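Local coordinates for PFC0360w protein (Plasmodium falciparum, PDB 3NI8) that probably stimulates the ATPase activity of the molecular chaperone Hsp90, as an activator of the AHA1 family, at residues A[36-41]-A[100-105]; A[46-51]-A[64-69]; A[85-90]-A[138-143]. One frame throughout, in Å; residues are numbered along the deposited sequence. Where two conformers were deposited one is given.

The three contacts illustrate how a curved antiparallel sheet and its helices meet round a bound isopropanol, probably from the crystallisation liquor, which may mark a pocket. Interactions 1 and 3, with centres about 13 Å apart, share that alcohol and the strand pair 82-89 and 98-106, joined where Val100 O lies 2.8 Å from Glu85 N. Their aromatic side chains also meet directly, Phe38 CE1 packing 3.8 Å from Trp140 CZ3. Interaction 2 lies farther from the centre of the chain and is only partly buried, its centre about 15 Å from that of interaction 1 and 11 Å from that of interaction 3. Ala37 O against Leu47 CD1 links it to interaction 1, and the backbone pair Ser69 and Arg90 ties it to interaction 3.

Interaction 1: A[36-41]-A[100-105]; sequences NAFTDA and VTVEFI. With IPA (isopropyl alcohol), chain B.
The hydroxyl oxygen of a bound isopropanol, O2, lies 2.7 Å from the carbonyl O of Phe38, the residue whose side chain reaches from helix 31-39 to Val102 and Phe104 on strand 98-106. Glu85 OE2 lies within hydrogen-bonding range of the same hydroxyl. O2 also stands at the edge of the Phe38 ring, near its plane. Phe38 and Val102 point at each other from helix and strand: with CG1 anti to the backbone N (chi1 -162°), this methyl of Val102 is set over one face of Phe38 in a CH-pi contact, 4.0 Å from the ring centroid and only 16° off the normal. CG2, its other branch, reaches Phe38 CE1 at about the same range. Phe104 arrives by its edge. The two phenyl planes stand at 62° in an offset edge-to-face pair, with centroids 5.6 Å apart, and Phe104 CZ approaches Phe38 CD2 to 3.7 Å. Leu114 and Ile83 of the flanking strands extend this apolar floor, while Trp140, Phe144 and Ile148 of the long helix 132-150 add further apolar contacts to Phe38. Short helices and a long C-terminal helix packed on a curved antiparallel sheet are characteristic of the helix-grip fold of the SRPBCC superfamily, to which this Aha1-type domain belongs.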
# COMPACT_ATOMS: atom_id res chain seq x y z
N ASN A 36 4.80 -3.43 -9.69
CA ASN A 36 6.18 -3.05 -9.33
C ASN A 36 6.19 -2.00 -8.24
O ASN A 36 6.90 -2.12 -7.25
CB ASN A 36 6.96 -2.52 -10.55
CG ASN A 36 8.33 -1.93 -10.16
OD1 ASN A 36 8.49 -0.71 -10.02
ND2 ASN A 36 9.32 -2.81 -9.98
N ALA A 37 5.38 -0.97 -8.43
CA ALA A 37 5.40 0.18 -7.54
C ALA A 37 5.08 -0.22 -6.08
O ALA A 37 5.54 0.46 -5.13
CB ALA A 37 4.44 1.26 -8.02
N PHE A 38 4.28 -1.28 -5.90
CA PHE A 38 3.90 -1.72 -4.57
C PHE A 38 4.88 -2.71 -3.95
O PHE A 38 4.82 -2.94 -2.72
CB PHE A 38 2.50 -2.32 -4.57
CG PHE A 38 1.40 -1.30 -4.49
CD1 PHE A 38 0.80 -1.01 -3.27
CD2 PHE A 38 0.97 -0.63 -5.64
CE1 PHE A 38 -0.20 -0.05 -3.19
CE2 PHE A 38 -0.03 0.32 -5.57
CZ PHE A 38 -0.62 0.61 -4.35
N THR A 39 5.77 -3.28 -4.76
CA THR A 39 6.56 -4.43 -4.31
C THR A 39 8.08 -4.29 -4.50
O THR A 39 8.85 -5.21 -4.20
CB THR A 39 6.13 -5.70 -5.06
OG1 THR A 39 6.28 -5.48 -6.47
CG2 THR A 39 4.69 -6.07 -4.76
N ASP A 40 8.51 -3.15 -5.02
CA ASP A 40 9.91 -2.93 -5.36
C ASP A 40 10.50 -1.86 -4.45
O ASP A 40 10.05 -0.69 -4.45
CB ASP A 40 10.01 -2.53 -6.82
CG ASP A 40 11.42 -2.23 -7.27
OD1 ASP A 40 12.24 -1.68 -6.49
OD2 ASP A 40 11.70 -2.51 -8.46
N ALA A 41 11.51 -2.26 -3.68
CA ALA A 41 12.11 -1.40 -2.67
C ALA A 41 12.55 -0.04 -3.23
O ALA A 41 12.34 1.00 -2.58
CB ALA A 41 13.27 -2.11 -1.98
N VAL A 100 -4.18 -5.33 3.91
CA VAL A 100 -4.23 -4.56 2.68
C VAL A 100 -4.28 -5.51 1.49
O VAL A 100 -3.47 -6.43 1.37
CB VAL A 100 -3.03 -3.57 2.57
CG1 VAL A 100 -3.02 -2.88 1.17
CG2 VAL A 100 -3.09 -2.52 3.68
N THR A 101 -5.25 -5.30 0.62
CA THR A 101 -5.36 -6.07 -0.62
C THR A 101 -5.30 -5.07 -1.76
O THR A 101 -5.98 -4.04 -1.72
CB THR A 101 -6.72 -6.80 -0.68
OG1 THR A 101 -6.85 -7.67 0.46
CG2 THR A 101 -6.86 -7.59 -1.97
N VAL A 102 -4.49 -5.34 -2.77
CA VAL A 102 -4.37 -4.41 -3.88
C VAL A 102 -4.55 -5.20 -5.16
O VAL A 102 -3.85 -6.18 -5.41
CB VAL A 102 -3.00 -3.65 -3.91
CG1 VAL A 102 -3.09 -2.36 -4.81
CG2 VAL A 102 -2.50 -3.28 -2.50
N GLU A 103 -5.54 -4.78 -5.94
CA GLU A 103 -5.82 -5.39 -7.23
C GLU A 103 -5.43 -4.43 -8.35
O GLU A 103 -5.69 -3.21 -8.27
CB GLU A 103 -7.29 -5.78 -7.33
CG GLU A 103 -7.72 -6.88 -6.36
CD GLU A 103 -9.24 -6.97 -6.22
OE1 GLU A 103 -9.76 -6.46 -5.20
OE2 GLU A 103 -9.92 -7.50 -7.15
N PHE A 104 -4.80 -5.01 -9.37
CA PHE A 104 -4.41 -4.33 -10.59
C PHE A 104 -5.11 -4.98 -11.75
O PHE A 104 -4.67 -6.02 -12.26
CB PHE A 104 -2.91 -4.45 -10.77
CG PHE A 104 -2.13 -4.12 -9.53
CD1 PHE A 104 -1.88 -2.80 -9.18
CD2 PHE A 104 -1.67 -5.13 -8.70
CE1 PHE A 104 -1.17 -2.50 -8.05
CE2 PHE A 104 -0.97 -4.84 -7.57
CZ PHE A 104 -0.71 -3.51 -7.24
N ILE A 105 -6.23 -4.39 -12.17
CA ILE A 105 -7.12 -4.99 -13.14
C ILE A 105 -6.97 -4.33 -14.50
O ILE A 105 -7.13 -3.11 -14.64
CB ILE A 105 -8.60 -4.85 -12.67
CG1 ILE A 105 -8.82 -5.56 -11.30
CG2 ILE A 105 -9.60 -5.34 -13.76
CD1 ILE A 105 -9.87 -4.87 -10.41
C1 IPA B . 4.83 -2.50 0.46
C2 IPA B . 3.32 -2.27 0.34
C3 IPA B . 2.84 -0.84 0.60
O2 IPA B . 2.87 -2.73 -0.91

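Interaction 2: A[46-51]-A[64-69]; sequences RLSRGS and SLFSGS
Near-identical first torsions, -61° in Ser48 and -63° in Phe66, set each side chain beside its own backbone N and bring the phenyl ring of Phe66 against the serine. Phe66 starts from an unusual backbone, its phi positive at 52°, as strand 62-65 gives way to a type I' turn. Facing it is the Schellman motif that ends helix 41-47: Arg49 is the C-prime residue, and the bonds from Gly50 N to Thr45 O and from Arg49 N to Arg46 O close the helix, and the same residues run through a type I' turn, Ser48 to Ser51. The contact thus joins the helix end to the hairpin turn between strands 62-65 and 70-78. Ser48 meets Phe66 over one ring face, its CB 4.2 Å from the centroid in a CH-pi contact, with OG on that face too but offset toward the rim. Ser51 approaches the ring near its root, OG 3.4 Å from Phe66 CD1. The polar end of Ser48 also bonds to Leu44 O, back in the helix. Within the hairpin turn, Phe66 O accepts from both the N and the OG of Ser69, fixing that carbonyl twice over. One water bridges the two segments: it accepts from Phe66 N at 2.8 Å, gives a hydrogen to Ser51 O, and is also hydrogen-bonded to Ser48 OG, its oxygen lying above the rim of the phenyl ring.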
# COMPACT_ATOMS: atom_id res chain seq x y z
N ARG A 46 11.28 5.84 -3.60
CA ARG A 46 10.94 7.04 -4.34
C ARG A 46 9.56 7.52 -3.96
O ARG A 46 9.32 8.71 -3.88
CB ARG A 46 10.93 6.80 -5.85
CG ARG A 46 12.23 6.50 -6.54
CD ARG A 46 11.97 6.39 -8.05
NE ARG A 46 11.69 7.69 -8.69
CZ ARG A 46 11.19 7.86 -9.92
NH1 ARG A 46 10.87 6.83 -10.69
NH2 ARG A 46 10.99 9.09 -10.40
N LEU A 47 8.63 6.60 -3.75
CA LEU A 47 7.27 6.97 -3.33
C LEU A 47 7.24 7.50 -1.90
O LEU A 47 6.28 8.17 -1.50
CB LEU A 47 6.32 5.78 -3.49
CG LEU A 47 5.92 5.34 -4.90
CD1 LEU A 47 5.20 4.00 -4.86
CD2 LEU A 47 5.05 6.37 -5.54
N SER A 48 8.29 7.17 -1.15
CA SER A 48 8.50 7.61 0.25
C SER A 48 9.41 8.83 0.30
O SER A 48 10.01 9.14 1.34
CB SER A 48 9.15 6.49 1.05
OG SER A 48 8.34 5.32 1.09
N ARG A 49 9.55 9.51 -0.84
CA ARG A 49 10.41 10.68 -0.94
C ARG A 49 11.77 10.48 -0.29
O ARG A 49 12.24 11.37 0.43
CB ARG A 49 9.72 11.91 -0.34
CG ARG A 49 8.57 12.44 -1.21
CD ARG A 49 9.04 12.62 -2.64
NE ARG A 49 10.02 13.69 -2.82
CZ ARG A 49 10.98 13.68 -3.74
NH1 ARG A 49 11.83 14.70 -3.87
NH2 ARG A 49 11.11 12.63 -4.55
N GLY A 50 12.39 9.33 -0.54
CA GLY A 50 13.73 9.05 0.01
C GLY A 50 13.93 8.20 1.27
O GLY A 50 15.03 7.71 1.46
N SER A 51 12.93 8.04 2.13
CA SER A 51 13.07 7.10 3.28
C SER A 51 13.19 5.66 2.81
O SER A 51 12.43 5.23 1.94
CB SER A 51 11.87 7.17 4.22
OG SER A 51 11.65 8.49 4.66
N SER A 64 9.06 -3.05 5.26
CA SER A 64 9.15 -1.91 6.16
C SER A 64 9.24 -0.64 5.32
O SER A 64 9.99 -0.59 4.33
CB SER A 64 10.40 -2.05 7.02
OG SER A 64 10.92 -0.78 7.35
N LEU A 65 8.44 0.36 5.69
CA LEU A 65 8.49 1.67 5.06
C LEU A 65 8.83 2.72 6.13
O LEU A 65 8.48 2.55 7.31
CB LEU A 65 7.13 1.99 4.46
CG LEU A 65 6.77 1.69 3.00
CD1 LEU A 65 7.50 0.48 2.43
CD2 LEU A 65 5.27 1.50 2.89
N PHE A 66 9.47 3.82 5.69
CA PHE A 66 9.83 4.95 6.55
C PHE A 66 10.60 4.50 7.81
O PHE A 66 10.18 4.80 8.93
CB PHE A 66 8.59 5.79 6.95
CG PHE A 66 7.88 6.47 5.80
CD1 PHE A 66 8.39 7.64 5.22
CD2 PHE A 66 6.68 5.97 5.31
CE1 PHE A 66 7.73 8.27 4.15
CE2 PHE A 66 6.00 6.60 4.23
CZ PHE A 66 6.53 7.76 3.67
N SER A 67 11.70 3.78 7.62
CA SER A 67 12.52 3.24 8.71
C SER A 67 11.76 2.43 9.79
O SER A 67 12.07 2.51 11.00
CB SER A 67 13.36 4.35 9.35
OG SER A 67 14.12 5.00 8.36
N GLY A 68 10.77 1.65 9.35
CA GLY A 68 10.05 0.75 10.24
C GLY A 68 8.85 1.38 10.91
O GLY A 68 8.30 0.82 11.85
N SER A 69 8.44 2.55 10.42
CA SER A 69 7.24 3.23 10.90
C SER A 69 5.96 2.54 10.42
O SER A 69 4.91 2.61 11.07
CB SER A 69 7.25 4.70 10.45
OG SER A 69 8.21 5.43 11.21
O HOH W 1 9.58 4.05 2.87

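Interaction 3: A[85-90]-A[138-143]; sequences EKWKFR and NGWTQN. With IPA (isopropyl alcohol), chain B.
Trp87 and Trp140 supply most of the surface buried where strand 82-89 faces helix 132-150, the long C-terminal helix that the sheet embraces in a helix-grip fold. The indoles, pointing opposite ways, overlap side by side. Their planes are turned by 34°, and the five-membered ring of Trp87 lies 5.6 Å, centroid to centroid, from the six-membered ring of Trp140, an oblique meeting. The nearest approach is between Trp87 NE1 and Trp140 CZ2, at 3.8 Å, with Trp87 CE2 slightly farther from the same carbon. Trp87 directs its indole at the helix because CG is anti to the backbone N (chi1 -168°), whereas Trp140 leaves the helix with CG beside its backbone N and sends the benzo end of its indole toward the strand.

The pyrrole end of Trp140 has a separate anchor, since its NE1 is hydrogen-bonded to His118 ND1 on strand 111-119. That histidine also packs edge-to-face with Trp87, so one residue probably helps position both indoles. Val100 of the neighbouring strand touches both tryptophans, adding to a buried, largely aromatic cluster between sheet and helix. Two strand positions before Trp87, Glu85 extends beyond CG toward the isopropanol, and its OE2 lies 2.6 Å from the alcohol O2. The alcohol turns a methyl to the aromatic pair: C3 sits at the edge of both indoles, 3.9 Å from Trp140 CH2.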
# COMPACT_ATOMS: atom_id res chain seq x y z
N GLU A 85 -1.44 -8.27 2.09
CA GLU A 85 -0.44 -7.98 3.13
C GLU A 85 -1.06 -7.97 4.50
O GLU A 85 -2.21 -7.56 4.64
CB GLU A 85 0.18 -6.59 2.89
CG GLU A 85 0.84 -6.45 1.52
CD GLU A 85 1.23 -5.03 1.20
OE1 GLU A 85 0.91 -4.08 1.96
OE2 GLU A 85 1.85 -4.85 0.14
N LYS A 86 -0.30 -8.42 5.50
CA LYS A 86 -0.44 -7.90 6.88
C LYS A 86 0.28 -6.54 6.89
O LYS A 86 1.30 -6.38 6.23
CB LYS A 86 0.22 -8.82 7.91
CG LYS A 86 -0.18 -10.30 7.83
CD LYS A 86 -0.50 -10.87 9.23
CE LYS A 86 0.74 -11.02 10.10
NZ LYS A 86 1.66 -12.01 9.47
N TRP A 87 -0.23 -5.58 7.64
CA TRP A 87 0.18 -4.19 7.52
C TRP A 87 -0.18 -3.44 8.80
O TRP A 87 -1.34 -3.43 9.21
CB TRP A 87 -0.59 -3.57 6.34
CG TRP A 87 -0.14 -2.19 5.84
CD1 TRP A 87 0.58 -1.94 4.69
CD2 TRP A 87 -0.42 -0.91 6.43
NE1 TRP A 87 0.76 -0.58 4.53
CE2 TRP A 87 0.16 0.08 5.57
CE3 TRP A 87 -1.09 -0.49 7.58
CZ2 TRP A 87 0.09 1.46 5.85
CZ3 TRP A 87 -1.17 0.88 7.86
CH2 TRP A 87 -0.59 1.85 6.99
N LYS A 88 0.81 -2.81 9.41
CA LYS A 88 0.56 -1.96 10.58
C LYS A 88 1.49 -0.74 10.60
O LYS A 88 2.54 -0.75 9.95
CB LYS A 88 0.69 -2.75 11.89
CG LYS A 88 2.13 -3.21 12.20
CD LYS A 88 2.23 -4.21 13.36
CE LYS A 88 1.94 -3.56 14.70
NZ LYS A 88 1.26 -4.56 15.57
N PHE A 89 1.08 0.32 11.30
CA PHE A 89 2.00 1.33 11.80
C PHE A 89 2.61 0.74 13.07
O PHE A 89 1.94 0.00 13.79
CB PHE A 89 1.26 2.61 12.17
CG PHE A 89 0.83 3.46 11.01
CD1 PHE A 89 1.74 4.31 10.37
CD2 PHE A 89 -0.49 3.46 10.59
CE1 PHE A 89 1.34 5.11 9.30
CE2 PHE A 89 -0.91 4.27 9.52
CZ PHE A 89 -0.00 5.09 8.87
N ARG A 90 3.88 1.06 13.35
CA ARG A 90 4.53 0.43 14.49
C ARG A 90 3.95 0.85 15.83
O ARG A 90 4.24 0.23 16.84
CB ARG A 90 6.05 0.60 14.45
CG ARG A 90 6.57 1.96 14.78
CD ARG A 90 8.09 1.93 14.61
NE ARG A 90 8.72 3.14 15.13
CZ ARG A 90 9.73 3.14 16.00
NH1 ARG A 90 10.25 1.99 16.44
NH2 ARG A 90 10.23 4.30 16.42
N ASN A 138 -5.53 8.99 4.60
CA ASN A 138 -4.68 10.10 4.19
C ASN A 138 -3.30 9.63 3.73
O ASN A 138 -2.78 10.14 2.75
CB ASN A 138 -4.51 11.15 5.30
CG ASN A 138 -5.82 11.87 5.65
OD1 ASN A 138 -6.84 11.74 4.97
ND2 ASN A 138 -5.79 12.63 6.74
N GLY A 139 -2.72 8.65 4.42
CA GLY A 139 -1.47 8.00 3.96
C GLY A 139 -1.51 7.51 2.51
O GLY A 139 -0.55 7.69 1.75
N TRP A 140 -2.61 6.88 2.11
CA TRP A 140 -2.73 6.39 0.74
C TRP A 140 -3.03 7.51 -0.25
O TRP A 140 -2.35 7.63 -1.25
CB TRP A 140 -3.78 5.27 0.62
CG TRP A 140 -3.45 4.00 1.37
CD1 TRP A 140 -4.11 3.50 2.46
CD2 TRP A 140 -2.41 3.05 1.06
NE1 TRP A 140 -3.54 2.30 2.86
CE2 TRP A 140 -2.51 2.00 2.02
CE3 TRP A 140 -1.42 2.98 0.08
CZ2 TRP A 140 -1.65 0.89 2.02
CZ3 TRP A 140 -0.56 1.88 0.07
CH2 TRP A 140 -0.69 0.84 1.03
N THR A 141 -4.05 8.32 0.03
CA THR A 141 -4.48 9.33 -0.92
C THR A 141 -3.42 10.45 -1.08
O THR A 141 -3.08 10.82 -2.20
CB THR A 141 -5.89 9.92 -0.57
OG1 THR A 141 -5.82 10.67 0.67
CG2 THR A 141 -6.96 8.80 -0.45
N GLN A 142 -2.87 10.92 0.04
CA GLN A 142 -2.07 12.16 0.10
C GLN A 142 -0.59 11.94 -0.17
O GLN A 142 0.09 12.86 -0.64
CB GLN A 142 -2.26 12.92 1.44
CG GLN A 142 -3.72 13.34 1.80
CD GLN A 142 -4.47 13.92 0.60
OE1 GLN A 142 -4.06 14.94 0.02
NE2 GLN A 142 -5.57 13.28 0.22
N ASN A 143 -0.09 10.75 0.13
CA ASN A 143 1.34 10.48 -0.05
C ASN A 143 1.56 9.41 -1.12
O ASN A 143 1.97 9.70 -2.23
CB ASN A 143 2.03 10.01 1.26
CG ASN A 143 1.70 10.87 2.50
OD1 ASN A 143 1.77 10.35 3.65
ND2 ASN A 143 1.37 12.15 2.31
C1 IPA B . 4.83 -2.50 0.46
C2 IPA B . 3.32 -2.27 0.34
C3 IPA B . 2.84 -0.84 0.60
O2 IPA B . 2.87 -2.73 -0.91